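Local coordinates for 3-hydroxyisobutyrate dehydrogenase family protein (Geobacter sulfurreducens, PDB 3PDU), which probably reduces succinic semialdehyde to gamma-hydroxybutyrate with NADPH, as a member of the beta-hydroxyacid dehydrogenase family, at residues T183-G188 against Q201-L206. Residues are numbered along the deposited sequence; the frame is centred on the assembly and turned at random.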
loop_
_atom_site.group_PDB
_atom_site.type_symbol
_atom_site.label_atom_id
_atom_site.label_comp_id
_atom_site.label_asym_id
_atom_site.label_seq_id
_atom_site.Cartn_x
_atom_site.Cartn_y
_atom_site.Cartn_z
ATOM N N THR A 183 5.922 9.243 7.733
ATOM C CA THR A 183 5.773 7.791 7.840
ATOM C C THR A 183 7.089 7.082 7.492
ATOM O O THR A 183 7.404 6.045 8.060
ATOM C CB THR A 183 4.599 7.208 7.000
ATOM O OG1 THR A 183 4.759 7.546 5.610
ATOM C CG2 THR A 183 3.254 7.697 7.524
ATOM N N ALA A 184 7.862 7.658 6.577
ATOM C CA ALA A 184 9.178 7.110 6.259
ATOM C C ALA A 184 10.091 7.138 7.485
ATOM O O ALA A 184 10.680 6.120 7.855
ATOM C CB ALA A 184 9.814 7.871 5.097
ATOM N N LEU A 185 10.200 8.304 8.117
ATOM C CA LEU A 185 10.990 8.435 9.343
ATOM C C LEU A 185 10.474 7.510 10.442
ATOM O O LEU A 185 11.262 6.829 11.112
ATOM C CB LEU A 185 11.019 9.888 9.837
ATOM C CG LEU A 185 11.793 10.116 11.141
ATOM C CD1 LEU A 185 13.279 9.899 10.903
ATOM C CD2 LEU A 185 11.554 11.522 11.672
ATOM N N GLY A 186 9.156 7.471 10.623
ATOM C CA GLY A 186 8.558 6.616 11.631
ATOM C C GLY A 186 8.851 5.130 11.419
ATOM O O GLY A 186 9.224 4.426 12.364
ATOM N N GLU A 187 8.693 4.656 10.182
ATOM C CA GLU A 187 8.964 3.264 9.862
ATOM C C GLU A 187 10.451 2.972 10.052
ATOM O O GLU A 187 10.826 1.907 10.516
ATOM C CB GLU A 187 8.502 2.908 8.429
ATOM C CG GLU A 187 7.007 2.662 8.348
ATOM C CD GLU A 187 6.511 2.201 6.983
ATOM O OE1 GLU A 187 5.259 2.079 6.829
ATOM O OE2 GLU A 187 7.354 1.954 6.081
ATOM N N GLY A 188 11.296 3.931 9.693
ATOM C CA GLY A 188 12.729 3.750 9.839
ATOM C C GLY A 188 13.111 3.603 11.298
ATOM O O GLY A 188 13.875 2.711 11.684
ATOM N N GLN A 201 21.689 7.647 17.378
ATOM C CA GLN A 201 22.701 7.457 16.342
ATOM C C GLN A 201 22.077 7.466 14.958
ATOM O O GLN A 201 22.628 8.052 14.035
ATOM C CB GLN A 201 23.471 6.154 16.537
ATOM C CG GLN A 201 24.880 6.322 17.008
ATOM C CD GLN A 201 25.594 4.992 17.161
ATOM O OE1 GLN A 201 24.969 3.931 17.111
ATOM N NE2 GLN A 201 26.905 5.043 17.352
ATOM N N LEU A 202 20.936 6.800 14.801
ATOM C CA LEU A 202 20.231 6.835 13.526
ATOM C C LEU A 202 19.984 8.288 13.099
ATOM O O LEU A 202 20.247 8.663 11.951
ATOM C CB LEU A 202 18.902 6.063 13.606
ATOM C CG LEU A 202 17.935 6.237 12.434
ATOM C CD1 LEU A 202 18.575 5.888 11.096
ATOM C CD2 LEU A 202 16.682 5.393 12.663
ATOM N N LEU A 203 19.479 9.109 14.021
ATOM C CA LEU A 203 19.215 10.521 13.712
ATOM C C LEU A 203 20.499 11.267 13.344
ATOM O O LEU A 203 20.512 12.148 12.473
ATOM C CB LEU A 203 18.508 11.214 14.886
ATOM C CG LEU A 203 17.060 10.747 15.092
ATOM C CD1 LEU A 203 16.432 11.367 16.329
ATOM C CD2 LEU A 203 16.205 11.027 13.855
ATOM N N GLU A 204 21.584 10.917 14.020
ATOM C CA GLU A 204 22.865 11.561 13.767
ATOM C C GLU A 204 23.373 11.187 12.372
ATOM O O GLU A 204 23.926 12.023 11.657
ATOM C CB GLU A 204 23.867 11.144 14.847
ATOM C CG GLU A 204 25.318 11.380 14.497
ATOM C CD GLU A 204 26.255 10.813 15.559
ATOM O OE1 GLU A 204 25.775 10.491 16.667
ATOM O OE2 GLU A 204 27.467 10.690 15.285
ATOM N N VAL A 205 23.179 9.933 11.981
ATOM C CA VAL A 205 23.562 9.506 10.635
ATOM C C VAL A 205 22.723 10.218 9.569
ATOM O O VAL A 205 23.256 10.691 8.559
ATOM C CB VAL A 205 23.480 7.976 10.477
ATOM C CG1 VAL A 205 23.638 7.568 9.014
ATOM C CG2 VAL A 205 24.551 7.313 11.346
ATOM N N LEU A 206 21.416 10.322 9.798
ATOM C CA LEU A 206 20.553 11.054 8.871
ATOM C C LEU A 206 20.950 12.525 8.766
ATOM O O LEU A 206 20.933 13.105 7.677
ATOM C CB LEU A 206 19.087 10.946 9.295
ATOM C CG LEU A 206 18.468 9.557 9.155
ATOM C CD1 LEU A 206 17.097 9.503 9.836
ATOM C CD2 LEU A 206 18.377 9.192 7.686
#
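Leu185 reaches across to Leu203 and Leu206 with a single methyl. Its CD1 lies 4.0 Å from CD1 of Leu206 and 4.3 Å from CD2 of Leu203, so one branch meets two leucines one turn apart on 201-206. The Leu185 CA–CB bond does not itself aim at the other helix; with CG anti to the backbone N (chi1 178°), the end of the chain comes nearer. The Leu206 bond does point across, and the two side chains meet at a slant. Leu203 resembles Leu185 in bringing its end closer than its base.

Beside Gly188 the contact involves backbone: CD2 of Leu202 stops 4.0 Å from Gly188 O. This is van der Waals contact between a methyl and a carbonyl oxygen that lies in a helix. At Gly188 the two segments come nearest by CA, 8.9 Å from Leu202.

The axes of the two short segments come within 12.2 Å, and their N-to-C directions make an angle of 136°, nearer antiparallel than parallel. The segments bury 132 Å² in all, evidence of contact through leucine ends rather than close backbone packing. Helix 214-225 adds further partners: Leu185 also touches Phe216 and Leu223, and Leu203 touches Gln221 and Leu224. On other sides the second subunit takes part, where Glu204 forms a salt bridge with Lys157 of that subunit, and OE1 and OE2 of Glu187 accept hydrogen bonds from the backbone N of its Gly257 and Ala258, respectively.

Within the C-terminal helical domain, the contact thus joins long helix 166-194 to the following helix 199-208 by dispersion and hydrophobic burial, whereas charged groups on both helices serve the subunit interface.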